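Local coordinates for uncharacterized protein (Bacillus thuringiensis serovar kurstaki, PDB 4XE7) that is a ParM-type bacterial actin homologue that probably assembles into nucleotide-dependent cytoskeletal filaments, as relatives do when segregating plasmids, at residues L73-D83 / K123-T132; S147-P155 / Y407-Q415. All blocks are in the same frame, centred on the assembly; numbering follows the deposited sequence.

Interaction 1 of 2, residues L73-D83 / K123-T132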
ATOM      1  N   LEU A  73     -14.941  -0.431  11.199  1.00 28.56           N
ATOM      2  CA  LEU A  73     -15.513   0.733  10.541  1.00 25.93           C
ATOM      3  C   LEU A  73     -16.990   0.521  10.266  1.00 28.30           C
ATOM      4  O   LEU A  73     -17.375  -0.269   9.399  1.00 29.01           O
ATOM      5  CB  LEU A  73     -14.768   1.053   9.234  1.00 26.62           C
ATOM      6  CG  LEU A  73     -13.305   1.442   9.435  1.00 19.82           C
ATOM      7  CD1 LEU A  73     -12.577   1.479   8.116  1.00 25.04           C
ATOM      8  CD2 LEU A  73     -13.185   2.786  10.165  1.00 21.67           C
ATOM      9  N   HIS A  74     -17.806   1.241  11.023  1.00 23.18           N
ATOM     10  CA  HIS A  74     -19.253   1.175  10.902  1.00 34.22           C
ATOM     11  C   HIS A  74     -19.724   2.611  10.809  1.00 31.55           C
ATOM     12  O   HIS A  74     -19.781   3.311  11.813  1.00 27.17           O
ATOM     13  CB  HIS A  74     -19.869   0.441  12.096  1.00 36.94           C
ATOM     14  CG  HIS A  74     -21.365   0.448  12.113  1.00 37.83           C
ATOM     15  ND1 HIS A  74     -22.094   0.142  13.245  1.00 36.59           N
ATOM     16  CD2 HIS A  74     -22.271   0.723  11.146  1.00 27.84           C
ATOM     17  CE1 HIS A  74     -23.383   0.228  12.971  1.00 35.02           C
ATOM     18  NE2 HIS A  74     -23.519   0.581  11.707  1.00 34.71           N
ATOM     19  N   VAL A  75     -20.016   3.064   9.594  1.00 27.48           N
ATOM     20  CA  VAL A  75     -20.204   4.496   9.374  1.00 30.09           C
ATOM     21  C   VAL A  75     -21.499   4.856   8.674  1.00 32.52           C
ATOM     22  O   VAL A  75     -22.096   4.041   7.963  1.00 27.26           O
ATOM     23  CB  VAL A  75     -19.032   5.079   8.558  1.00 25.80           C
ATOM     24  CG1 VAL A  75     -17.737   4.900   9.327  1.00 25.24           C
ATOM     25  CG2 VAL A  75     -18.938   4.392   7.193  1.00 20.04           C
ATOM     26  N   ARG A  76     -21.938   6.088   8.908  1.00 29.21           N
ATOM     27  CA  ARG A  76     -22.992   6.695   8.118  1.00 25.80           C
ATOM     28  C   ARG A  76     -22.384   7.793   7.250  1.00 29.74           C
ATOM     29  O   ARG A  76     -21.786   8.740   7.766  1.00 34.28           O
ATOM     30  CB  ARG A  76     -24.087   7.269   9.018  1.00 27.27           C
ATOM     31  CG  ARG A  76     -25.153   8.008   8.268  1.00 31.18           C
ATOM     32  CD  ARG A  76     -26.057   7.039   7.532  1.00 43.16           C
ATOM     33  NE  ARG A  76     -27.059   7.747   6.742  1.00 44.79           N
ATOM     34  CZ  ARG A  76     -28.202   8.217   7.233  1.00 39.26           C
ATOM     35  NH1 ARG A  76     -28.498   8.055   8.514  1.00 50.89           N
ATOM     36  NH2 ARG A  76     -29.046   8.849   6.442  1.00 30.75           N
ATOM     37  N   ILE A  77     -22.527   7.664   5.937  1.00 28.56           N
ATOM     38  CA  ILE A  77     -21.950   8.639   5.014  1.00 24.37           C
ATOM     39  C   ILE A  77     -23.026   9.376   4.223  1.00 28.20           C
ATOM     40  O   ILE A  77     -23.759   8.778   3.426  1.00 30.66           O
ATOM     41  CB  ILE A  77     -20.975   7.978   4.042  1.00 25.90           C
ATOM     42  CG1 ILE A  77     -19.810   7.383   4.832  1.00 22.63           C
ATOM     43  CG2 ILE A  77     -20.484   8.990   2.987  1.00 27.35           C
ATOM     44  CD1 ILE A  77     -18.806   6.602   3.993  1.00 23.69           C
ATOM     45  N   ILE A  78     -23.105  10.680   4.465  1.00 31.57           N
ATOM     46  CA  ILE A  78     -23.999  11.587   3.743  1.00 32.04           C
ATOM     47  C   ILE A  78     -23.258  12.359   2.655  1.00 36.48           C
ATOM     48  O   ILE A  78     -22.454  13.238   2.955  1.00 40.88           O
ATOM     49  CB  ILE A  78     -24.647  12.604   4.700  1.00 37.36           C
ATOM     50  CG1 ILE A  78     -25.154  11.897   5.959  1.00 34.05           C
ATOM     51  CG2 ILE A  78     -25.761  13.378   3.995  1.00 38.00           C
ATOM     52  CD1 ILE A  78     -26.234  10.900   5.685  1.00 34.86           C
ATOM     53  N   SER A  79     -23.543  12.040   1.398  1.00 32.08           N
ATOM     54  CA  SER A  79     -22.835  12.626   0.272  1.00 31.38           C
ATOM     55  C   SER A  79     -23.685  12.580  -0.994  1.00 31.62           C
ATOM     56  O   SER A  79     -24.350  11.580  -1.257  1.00 32.44           O
ATOM     57  CB  SER A  79     -21.502  11.883   0.046  1.00 34.22           C
ATOM     58  OG  SER A  79     -20.891  12.239  -1.189  1.00 27.90           O
ATOM     59  N   ASN A  80     -23.649  13.649  -1.789  1.00 27.50           N
ATOM     60  CA  ASN A  80     -24.326  13.638  -3.093  1.00 30.95           C
ATOM     61  C   ASN A  80     -23.565  12.842  -4.156  1.00 28.59           C
ATOM     62  O   ASN A  80     -24.085  12.606  -5.247  1.00 27.57           O
ATOM     63  CB  ASN A  80     -24.574  15.068  -3.582  1.00 31.12           C
ATOM     64  CG  ASN A  80     -25.530  15.824  -2.683  1.00 40.67           C
ATOM     65  OD1 ASN A  80     -26.441  15.240  -2.084  1.00 38.35           O
ATOM     66  ND2 ASN A  80     -25.327  17.128  -2.578  1.00 53.80           N
ATOM     67  N   SER A  81     -22.354  12.398  -3.822  1.00 22.88           N
ATOM     68  CA  SER A  81     -21.628  11.448  -4.658  1.00 26.53           C
ATOM     69  C   SER A  81     -22.253  10.051  -4.596  1.00 28.61           C
ATOM     70  O   SER A  81     -22.072   9.250  -5.507  1.00 21.62           O
ATOM     71  CB  SER A  81     -20.155  11.369  -4.223  1.00 27.11           C
ATOM     72  OG  SER A  81     -19.639  12.672  -4.049  1.00 35.10           O
ATOM     73  N   LEU A  82     -22.936   9.748  -3.493  1.00 27.99           N
ATOM     74  CA  LEU A  82     -23.671   8.485  -3.350  1.00 30.43           C
ATOM     75  C   LEU A  82     -25.126   8.643  -3.787  1.00 29.70           C
ATOM     76  O   LEU A  82     -25.700   9.722  -3.661  1.00 29.54           O
ATOM     77  CB  LEU A  82     -23.637   7.991  -1.904  1.00 23.34           C
ATOM     78  CG  LEU A  82     -22.288   7.667  -1.285  1.00 27.39           C
ATOM     79  CD1 LEU A  82     -22.472   7.303   0.189  1.00 31.01           C
ATOM     80  CD2 LEU A  82     -21.625   6.546  -2.048  1.00 29.62           C
ATOM     81  N   ASP A  83     -25.732   7.571  -4.278  1.00 32.01           N
ATOM     82  CA  ASP A  83     -27.144   7.641  -4.673  1.00 32.63           C
ATOM     83  C   ASP A  83     -28.009   7.716  -3.400  1.00 35.93           C
ATOM     84  O   ASP A  83     -27.486   7.527  -2.293  1.00 28.68           O
ATOM     85  CB  ASP A  83     -27.514   6.449  -5.578  1.00 31.31           C
ATOM     86  CG  ASP A  83     -27.929   5.181  -4.805  1.00 40.73           C
ATOM     87  OD1 ASP A  83     -27.485   4.952  -3.663  1.00 42.48           O
ATOM     88  OD2 ASP A  83     -28.703   4.382  -5.374  1.00 45.68           O
ATOM     89  N   LYS A 123     -19.849   2.727  -8.241  1.00 31.00           N
ATOM     90  CA  LYS A 123     -19.221   3.874  -7.583  1.00 27.13           C
ATOM     91  C   LYS A 123     -19.266   3.790  -6.060  1.00 25.23           C
ATOM     92  O   LYS A 123     -18.296   4.171  -5.411  1.00 23.21           O
ATOM     93  CB  LYS A 123     -19.854   5.186  -8.049  1.00 18.53           C
ATOM     94  CG  LYS A 123     -21.315   5.347  -7.657  1.00 32.34           C
ATOM     95  CD  LYS A 123     -21.889   6.660  -8.157  1.00 41.45           C
ATOM     96  CE  LYS A 123     -23.316   6.855  -7.654  1.00 34.76           C
ATOM     97  NZ  LYS A 123     -23.810   8.229  -7.919  1.00 39.84           N
ATOM     98  N   LYS A 124     -20.364   3.287  -5.483  1.00 20.89           N
ATOM     99  CA  LYS A 124     -20.441   3.248  -4.034  1.00 21.08           C
ATOM    100  C   LYS A 124     -19.381   2.304  -3.441  1.00 25.10           C
ATOM    101  O   LYS A 124     -18.874   2.567  -2.350  1.00 21.70           O
ATOM    102  CB  LYS A 124     -21.847   2.871  -3.558  1.00 25.02           C
ATOM    103  CG  LYS A 124     -22.166   1.391  -3.463  1.00 32.06           C
ATOM    104  CD  LYS A 124     -23.613   1.205  -2.960  1.00 31.81           C
ATOM    105  CE  LYS A 124     -24.002  -0.264  -2.911  1.00 38.92           C
ATOM    106  NZ  LYS A 124     -23.920  -0.928  -4.243  1.00 35.91           N
ATOM    107  N   LEU A 125     -19.010   1.243  -4.160  1.00 25.56           N
ATOM    108  CA  LEU A 125     -17.936   0.349  -3.700  1.00 28.98           C
ATOM    109  C   LEU A 125     -16.635   1.103  -3.415  1.00 27.55           C
ATOM    110  O   LEU A 125     -15.873   0.729  -2.520  1.00 25.33           O
ATOM    111  CB  LEU A 125     -17.630  -0.741  -4.734  1.00 30.98           C
ATOM    112  CG  LEU A 125     -18.723  -1.708  -5.175  1.00 41.38           C
ATOM    113  CD1 LEU A 125     -18.202  -2.634  -6.283  1.00 38.08           C
ATOM    114  CD2 LEU A 125     -19.236  -2.512  -3.980  1.00 48.74           C
ATOM    115  N   HIS A 126     -16.372   2.142  -4.201  1.00 26.41           N
ATOM    116  CA  HIS A 126     -15.095   2.839  -4.135  1.00 28.48           C
ATOM    117  C   HIS A 126     -15.196   4.163  -3.400  1.00 28.00           C
ATOM    118  O   HIS A 126     -14.241   4.575  -2.757  1.00 19.32           O
ATOM    119  CB  HIS A 126     -14.538   3.028  -5.556  1.00 21.94           C
ATOM    120  CG  HIS A 126     -14.269   1.727  -6.250  1.00 22.95           C
ATOM    121  ND1 HIS A 126     -13.146   0.969  -5.990  1.00 37.47           N
ATOM    122  CD2 HIS A 126     -15.005   1.017  -7.133  1.00 29.80           C
ATOM    123  CE1 HIS A 126     -13.194  -0.140  -6.706  1.00 34.69           C
ATOM    124  NE2 HIS A 126     -14.312  -0.140  -7.404  1.00 28.01           N
ATOM    125  N   LEU A 127     -16.355   4.821  -3.467  1.00 25.62           N
ATOM    126  CA  LEU A 127     -16.521   6.085  -2.744  1.00 25.64           C
ATOM    127  C   LEU A 127     -16.581   5.895  -1.230  1.00 18.39           C
ATOM    128  O   LEU A 127     -15.981   6.673  -0.465  1.00 23.03           O
ATOM    129  CB  LEU A 127     -17.778   6.815  -3.206  1.00 24.54           C
ATOM    130  CG  LEU A 127     -17.711   7.376  -4.627  1.00 32.40           C
ATOM    131  CD1 LEU A 127     -19.077   7.903  -5.050  1.00 28.87           C
ATOM    132  CD2 LEU A 127     -16.645   8.457  -4.736  1.00 28.77           C
ATOM    133  N   ILE A 128     -17.293   4.866  -0.789  1.00 20.17           N
ATOM    134  CA  ILE A 128     -17.457   4.658   0.646  1.00 24.04           C
ATOM    135  C   ILE A 128     -16.095   4.424   1.339  1.00 25.53           C
ATOM    136  O   ILE A 128     -15.801   5.081   2.333  1.00 19.73           O
ATOM    137  CB  ILE A 128     -18.459   3.531   0.930  1.00 27.31           C
ATOM    138  CG1 ILE A 128     -19.883   4.041   0.625  1.00 27.82           C
ATOM    139  CG2 ILE A 128     -18.340   3.068   2.380  1.00 24.12           C
ATOM    140  CD1 ILE A 128     -20.997   2.998   0.672  1.00 27.37           C
ATOM    141  N   PRO A 129     -15.240   3.535   0.801  1.00 20.86           N
ATOM    142  CA  PRO A 129     -13.919   3.427   1.431  1.00 20.71           C
ATOM    143  C   PRO A 129     -13.062   4.682   1.277  1.00 21.23           C
ATOM    144  O   PRO A 129     -12.295   4.993   2.189  1.00 17.88           O
ATOM    145  CB  PRO A 129     -13.279   2.244   0.704  1.00 21.34           C
ATOM    146  CG  PRO A 129     -14.470   1.419   0.262  1.00 23.58           C
ATOM    147  CD  PRO A 129     -15.463   2.449  -0.166  1.00 19.31           C
ATOM    148  N   LEU A 130     -13.194   5.396   0.170  1.00 17.07           N
ATOM    149  CA  LEU A 130     -12.434   6.637  -0.004  1.00 20.89           C
ATOM    150  C   LEU A 130     -12.824   7.669   1.056  1.00 24.21           C
ATOM    151  O   LEU A 130     -11.961   8.209   1.746  1.00 21.64           O
ATOM    152  CB  LEU A 130     -12.643   7.205  -1.417  1.00 21.65           C
ATOM    153  CG  LEU A 130     -12.288   8.677  -1.643  1.00 21.37           C
ATOM    154  CD1 LEU A 130     -10.758   8.874  -1.747  1.00 20.05           C
ATOM    155  CD2 LEU A 130     -12.969   9.235  -2.870  1.00 26.16           C
ATOM    156  N   PHE A 131     -14.120   7.944   1.190  1.00 21.98           N
ATOM    157  CA  PHE A 131     -14.579   8.937   2.168  1.00 23.63           C
ATOM    158  C   PHE A 131     -14.248   8.496   3.579  1.00 23.67           C
ATOM    159  O   PHE A 131     -13.895   9.312   4.431  1.00 24.76           O
ATOM    160  CB  PHE A 131     -16.086   9.183   2.046  1.00 20.43           C
ATOM    161  CG  PHE A 131     -16.472   9.936   0.810  1.00 25.97           C
ATOM    162  CD1 PHE A 131     -15.635  10.903   0.284  1.00 30.87           C
ATOM    163  CD2 PHE A 131     -17.672   9.678   0.170  1.00 30.76           C
ATOM    164  CE1 PHE A 131     -15.995  11.607  -0.865  1.00 38.65           C
ATOM    165  CE2 PHE A 131     -18.034  10.373  -0.976  1.00 33.04           C
ATOM    166  CZ  PHE A 131     -17.202  11.335  -1.493  1.00 35.08           C
ATOM    167  N   THR A 132     -14.359   7.198   3.819  1.00 23.21           N
ATOM    168  CA  THR A 132     -14.031   6.649   5.126  1.00 23.75           C
ATOM    169  C   THR A 132     -12.554   6.856   5.434  1.00 23.80           C
ATOM    170  O   THR A 132     -12.197   7.195   6.571  1.00 23.68           O
ATOM    171  CB  THR A 132     -14.387   5.148   5.211  1.00 21.80           C
ATOM    172  OG1 THR A 132     -15.800   4.999   5.043  1.00 29.20           O
ATOM    173  CG2 THR A 132     -13.981   4.567   6.555  1.00 25.01           C
TER
HETATM  174  O   HOH W   1     -25.060  10.609  -6.663  1.00 38.25           O

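Interaction 2 of 2, residues S147-P155 / Y407-Q415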
ATOM      1  N   SER A 147     -11.329  20.901   5.057  1.00 25.89           N
ATOM      2  CA  SER A 147     -11.263  21.101   3.625  1.00 31.23           C
ATOM      3  C   SER A 147     -10.262  20.086   3.084  1.00 25.36           C
ATOM      4  O   SER A 147      -9.163  19.961   3.617  1.00 28.39           O
ATOM      5  CB  SER A 147     -10.839  22.526   3.291  1.00 31.22           C
ATOM      6  OG  SER A 147     -10.532  22.632   1.920  1.00 38.46           O
ATOM      7  N   VAL A 148     -10.653  19.346   2.054  1.00 23.34           N
ATOM      8  CA  VAL A 148      -9.818  18.292   1.479  1.00 25.63           C
ATOM      9  C   VAL A 148      -9.545  18.540  -0.010  1.00 29.24           C
ATOM     10  O   VAL A 148     -10.352  18.170  -0.866  1.00 30.22           O
ATOM     11  CB  VAL A 148     -10.485  16.906   1.628  1.00 27.00           C
ATOM     12  CG1 VAL A 148      -9.620  15.812   1.000  1.00 29.92           C
ATOM     13  CG2 VAL A 148     -10.760  16.611   3.078  1.00 19.90           C
ATOM     14  N   PRO A 149      -8.409  19.179  -0.331  1.00 33.17           N
ATOM     15  CA  PRO A 149      -8.077  19.302  -1.756  1.00 28.42           C
ATOM     16  C   PRO A 149      -7.754  17.927  -2.342  1.00 29.85           C
ATOM     17  O   PRO A 149      -6.830  17.254  -1.873  1.00 28.75           O
ATOM     18  CB  PRO A 149      -6.857  20.223  -1.769  1.00 23.18           C
ATOM     19  CG  PRO A 149      -6.234  20.057  -0.406  1.00 33.63           C
ATOM     20  CD  PRO A 149      -7.383  19.772   0.547  1.00 31.58           C
ATOM     21  N   PHE A 150      -8.516  17.507  -3.350  1.00 22.11           N
ATOM     22  CA  PHE A 150      -8.407  16.133  -3.813  1.00 25.31           C
ATOM     23  C   PHE A 150      -7.244  15.913  -4.781  1.00 24.83           C
ATOM     24  O   PHE A 150      -7.190  16.488  -5.855  1.00 32.73           O
ATOM     25  CB  PHE A 150      -9.711  15.671  -4.480  1.00 24.34           C
ATOM     26  CG  PHE A 150      -9.712  14.210  -4.791  1.00 27.71           C
ATOM     27  CD1 PHE A 150      -9.852  13.280  -3.774  1.00 31.76           C
ATOM     28  CD2 PHE A 150      -9.498  13.760  -6.083  1.00 27.74           C
ATOM     29  CE1 PHE A 150      -9.826  11.924  -4.039  1.00 26.72           C
ATOM     30  CE2 PHE A 150      -9.464  12.401  -6.358  1.00 27.53           C
ATOM     31  CZ  PHE A 150      -9.623  11.485  -5.335  1.00 21.99           C
ATOM     32  N   SER A 151      -6.325  15.032  -4.423  1.00 19.56           N
ATOM     33  CA  SER A 151      -5.286  14.677  -5.375  1.00 24.16           C
ATOM     34  C   SER A 151      -5.351  13.178  -5.595  1.00 30.80           C
ATOM     35  O   SER A 151      -5.005  12.389  -4.717  1.00 29.43           O
ATOM     36  CB  SER A 151      -3.903  15.116  -4.880  1.00 22.25           C
ATOM     37  OG  SER A 151      -2.869  14.666  -5.745  1.00 23.15           O
ATOM     38  N   GLY A 152      -5.834  12.780  -6.761  1.00 22.29           N
ATOM     39  CA  GLY A 152      -5.885  11.375  -7.081  1.00 17.47           C
ATOM     40  C   GLY A 152      -5.263  11.073  -8.426  1.00 20.35           C
ATOM     41  O   GLY A 152      -4.466  11.846  -8.969  1.00 26.91           O
ATOM     42  N   GLY A 153      -5.627   9.928  -8.973  1.00 30.59           N
ATOM     43  CA  GLY A 153      -5.132   9.551 -10.276  1.00 35.66           C
ATOM     44  C   GLY A 153      -5.913   8.381 -10.811  1.00 40.37           C
ATOM     45  O   GLY A 153      -6.453   7.581 -10.048  1.00 36.88           O
ATOM     46  N   MET A 154      -5.995   8.287 -12.129  1.00 45.22           N
ATOM     47  CA  MET A 154      -6.607   7.122 -12.739  1.00 51.76           C
ATOM     48  C   MET A 154      -5.743   6.634 -13.890  1.00 63.79           C
ATOM     49  O   MET A 154      -5.030   7.421 -14.527  1.00 52.94           O
ATOM     50  CB  MET A 154      -8.031   7.426 -13.217  1.00 46.24           C
ATOM     51  CG  MET A 154      -8.112   8.411 -14.356  1.00 48.32           C
ATOM     52  SD  MET A 154      -9.811   8.719 -14.836  1.00144.90           S
ATOM     53  CE  MET A 154      -9.717  10.466 -15.145  1.00 34.85           C
ATOM     54  N   PRO A 155      -5.781   5.318 -14.135  1.00 75.13           N
ATOM     55  CA  PRO A 155      -5.081   4.701 -15.264  1.00 79.43           C
ATOM     56  C   PRO A 155      -5.591   5.242 -16.605  1.00 77.91           C
ATOM     57  O   PRO A 155      -6.687   5.802 -16.675  1.00 80.38           O
ATOM     58  CB  PRO A 155      -5.391   3.206 -15.096  1.00 78.84           C
ATOM     59  CG  PRO A 155      -6.568   3.140 -14.176  1.00 77.65           C
ATOM     60  CD  PRO A 155      -6.444   4.319 -13.279  1.00 78.07           C
ATOM     61  N   TYR A 407       0.792  11.214  -5.165  1.00 17.62           N
ATOM     62  CA  TYR A 407      -0.339  12.130  -5.160  1.00 22.11           C
ATOM     63  C   TYR A 407      -0.168  13.164  -4.043  1.00 22.37           C
ATOM     64  O   TYR A 407      -0.324  14.358  -4.272  1.00 25.00           O
ATOM     65  CB  TYR A 407      -1.661  11.366  -5.004  1.00 23.23           C
ATOM     66  CG  TYR A 407      -1.957  10.374  -6.127  1.00 21.26           C
ATOM     67  CD1 TYR A 407      -1.241  10.418  -7.321  1.00 31.18           C
ATOM     68  CD2 TYR A 407      -2.937   9.391  -5.986  1.00 19.84           C
ATOM     69  CE1 TYR A 407      -1.495   9.531  -8.346  1.00 38.21           C
ATOM     70  CE2 TYR A 407      -3.208   8.482  -7.027  1.00 23.69           C
ATOM     71  CZ  TYR A 407      -2.478   8.571  -8.202  1.00 33.20           C
ATOM     72  OH  TYR A 407      -2.697   7.702  -9.248  1.00 38.88           O
ATOM     73  N   LEU A 408       0.174  12.707  -2.834  1.00 26.72           N
ATOM     74  CA  LEU A 408       0.317  13.623  -1.698  1.00 17.47           C
ATOM     75  C   LEU A 408       1.360  14.716  -1.991  1.00 22.70           C
ATOM     76  O   LEU A 408       1.102  15.903  -1.787  1.00 19.98           O
ATOM     77  CB  LEU A 408       0.696  12.852  -0.420  1.00 15.42           C
ATOM     78  CG  LEU A 408       1.074  13.671   0.826  1.00 23.21           C
ATOM     79  CD1 LEU A 408      -0.032  14.651   1.236  1.00 18.54           C
ATOM     80  CD2 LEU A 408       1.437  12.761   2.001  1.00 18.71           C
ATOM     81  N   ILE A 409       2.537  14.317  -2.465  1.00 20.55           N
ATOM     82  CA  ILE A 409       3.581  15.288  -2.819  1.00 22.99           C
ATOM     83  C   ILE A 409       3.098  16.282  -3.897  1.00 24.08           C
ATOM     84  O   ILE A 409       3.339  17.490  -3.792  1.00 21.72           O
ATOM     85  CB  ILE A 409       4.858  14.569  -3.300  1.00 28.46           C
ATOM     86  CG1 ILE A 409       5.468  13.764  -2.145  1.00 28.65           C
ATOM     87  CG2 ILE A 409       5.890  15.559  -3.856  1.00 21.07           C
ATOM     88  CD1 ILE A 409       6.311  12.589  -2.605  1.00 28.95           C
ATOM     89  N   ALA A 410       2.416  15.770  -4.920  1.00 23.86           N
ATOM     90  CA  ALA A 410       1.837  16.616  -5.956  1.00 26.27           C
ATOM     91  C   ALA A 410       0.853  17.586  -5.322  1.00 28.67           C
ATOM     92  O   ALA A 410       0.825  18.771  -5.664  1.00 24.60           O
ATOM     93  CB  ALA A 410       1.141  15.772  -7.034  1.00 21.52           C
ATOM     94  N   ASN A 411       0.061  17.082  -4.379  1.00 23.84           N
ATOM     95  CA  ASN A 411      -0.914  17.918  -3.683  1.00 23.79           C
ATOM     96  C   ASN A 411      -0.259  19.045  -2.869  1.00 27.13           C
ATOM     97  O   ASN A 411      -0.731  20.175  -2.886  1.00 26.56           O
ATOM     98  CB  ASN A 411      -1.790  17.055  -2.776  1.00 20.06           C
ATOM     99  CG  ASN A 411      -3.157  17.678  -2.521  1.00 25.88           C
ATOM    100  OD1 ASN A 411      -3.477  18.750  -3.047  1.00 26.86           O
ATOM    101  ND2 ASN A 411      -3.969  17.006  -1.712  1.00 19.34           N
ATOM    102  N   LEU A 412       0.824  18.734  -2.160  1.00 21.51           N
ATOM    103  CA  LEU A 412       1.550  19.750  -1.396  1.00 25.91           C
ATOM    104  C   LEU A 412       2.114  20.815  -2.335  1.00 28.67           C
ATOM    105  O   LEU A 412       1.950  22.018  -2.101  1.00 25.79           O
ATOM    106  CB  LEU A 412       2.675  19.117  -0.566  1.00 19.81           C
ATOM    107  CG  LEU A 412       3.564  20.116   0.182  1.00 20.11           C
ATOM    108  CD1 LEU A 412       2.735  20.985   1.118  1.00 26.65           C
ATOM    109  CD2 LEU A 412       4.665  19.401   0.959  1.00 20.11           C
ATOM    110  N   LEU A 413       2.762  20.372  -3.410  1.00 27.45           N
ATOM    111  CA  LEU A 413       3.335  21.296  -4.384  1.00 33.39           C
ATOM    112  C   LEU A 413       2.262  22.205  -4.999  1.00 28.25           C
ATOM    113  O   LEU A 413       2.467  23.412  -5.165  1.00 30.15           O
ATOM    114  CB  LEU A 413       4.071  20.521  -5.471  1.00 33.49           C
ATOM    115  CG  LEU A 413       5.369  19.844  -5.024  1.00 36.31           C
ATOM    116  CD1 LEU A 413       5.842  18.839  -6.079  1.00 34.25           C
ATOM    117  CD2 LEU A 413       6.444  20.891  -4.750  1.00 29.54           C
ATOM    118  N   GLU A 414       1.110  21.627  -5.304  1.00 24.06           N
ATOM    119  CA  GLU A 414      -0.028  22.402  -5.785  1.00 28.20           C
ATOM    120  C   GLU A 414      -0.485  23.480  -4.783  1.00 30.55           C
ATOM    121  O   GLU A 414      -0.723  24.630  -5.167  1.00 35.64           O
ATOM    122  CB  GLU A 414      -1.192  21.470  -6.121  1.00 37.94           C
ATOM    123  CG  GLU A 414      -2.443  22.186  -6.589  1.00 48.08           C
ATOM    124  CD  GLU A 414      -2.183  23.107  -7.769  1.00 57.55           C
ATOM    125  OE1 GLU A 414      -1.382  22.741  -8.659  1.00 54.30           O
ATOM    126  OE2 GLU A 414      -2.778  24.204  -7.799  1.00 62.81           O
ATOM    127  N   GLN A 415      -0.594  23.124  -3.506  1.00 18.71           N
ATOM    128  CA  GLN A 415      -1.050  24.094  -2.497  1.00 27.19           C
ATOM    129  C   GLN A 415      -0.013  25.191  -2.269  1.00 31.19           C
ATOM    130  O   GLN A 415      -0.373  26.352  -2.040  1.00 23.72           O
ATOM    131  CB  GLN A 415      -1.372  23.405  -1.166  1.00 26.97           C
ATOM    132  CG  GLN A 415      -2.269  22.214  -1.303  1.00 32.73           C
ATOM    133  CD  GLN A 415      -3.521  22.549  -2.084  1.00 31.32           C
ATOM    134  OE1 GLN A 415      -4.221  23.493  -1.752  1.00 29.24           O
ATOM    135  NE2 GLN A 415      -3.793  21.789  -3.136  1.00 31.30           N
TER
HETATM  136  O   HOH W   2      -5.189  19.238  -5.146  1.00 31.21           O

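Interaction 1 of 2, residues L73-D83 / K123-T132
Ile77 and Leu82 supply much of the apolar contact between strand 73-79, with the turn after it, and helix 123-132. The two branches of Ile77 part over the helix: CD1 meets Ile128 CG2 at 3.9 Å, whereas CG2 lies obliquely against Phe131 CD2. The bond to CB of Leu82 points neither toward nor away from the helix, but with CG set anti to its carbonyl carbon (chi1 -62°) its CD2 reaches in to Lys124 CB and Leu127 CB, each 4.0 Å away, running past Leu127 in the opposite direction. Further along the helix, Thr132 CG2 touches Leu73 CD1 at 3.7 Å.

Polar groups are set into and around this apolar layer. The hydroxyl of Thr132 packs against Ile77 CD1 yet turns back on its own helix, OG1 donating to Ile128 O at 2.7 Å from the face of that carbonyl opposite to Thr132 N. Ser81 OG lies at the edge of the Phe131 ring, 3.8 Å from CZ, and bonds to Met170 O. Ser79 OG accepts from Ser81 N at 3.0 Å, forming an ST turn, and has a further partner in His175. Lys123 stretches its extended chain along the turn and donates from NZ to Ser81 O at 3.1 Å, the ammonium standing above the carbonyl plane. A water accepting from NZ donates to Asn80 O, and weakly to Leu82 O, giving the type I turn a second link to the helix.

A helix laid steeply across a sheet, here at 106° to strand 73-79, is consistent with the layered alpha/beta architecture of an actin-like domain.

Interaction 2 of 2, residues S147-P155 / Y407-Q415
The ring of Tyr407 lies over the glycine pair of strand 150-154, one face covering the peptide that joins Gly152 to Gly153. Gly152 C sits 3.6 Å above the ring centre, and Gly152 CA makes a CH-pi contact 28° off the ring normal. The phenol oxygen extends to Gly153, Tyr407 OH lying 3.2 Å from Gly153 CA; it is buried here without a polar partner in the model. A second flat group is the amide of Asn411, which lays CB and the amide carbon CG against Ser151 CB. Asn411 ND2 donates to Pro149 O at 2.9 Å, with Pro149 O lying 22° out of the amide plane, and also bonds to Gly13 O. At the other end of the amide, Asn411 OD1 accepts from a water at 2.8 Å and, weakly, from Gln415 NE2, so both ends are engaged and its rotation is constrained.

Ser151 returns a bond in the other direction. With OG anti to its backbone N (chi1 175°), the hydroxyl donates to Tyr407 O at 3.0 Å, coming from above the carbonyl plane; that oxygen also takes the helical bond from Asn411 N. Asn199 ND2, from neighbouring strand 188-200, is a further partner of Ser151 OG. Gln415, bent at chi2, brings NE2 to 3.7 Å from Pro149 CB.

Side-chain bonds in both directions thus join strand 150-154 and the residue before it to helix 402-418. The arrangement fits the actin-like fold, in which the chain's C-terminal part returns to the domain that contains its N terminus.

Overall arrangement
After helix 2-7 at the N terminus, the chain lays down strands 13-17, 21-27 and 33-45, then enters strand 73-79. Interaction 1 closes a loop of 39 residues when helix 123-140 comes back over that strand. The helix leads on to strand 145-154, where interaction 2 opens; it closes only after 251 residues, which include the whole five-strand sheet, when helix 402-418 returns. The two loops are therefore in series, neither nested nor crossed. Both contacts reach the same eight-strand sheet, with centres about 20 Å apart, and they touch where Leu130 CD1 meets Phe150 CE1 at 3.9 Å, tying helix 123-140 to the strand held by the C-terminal helix.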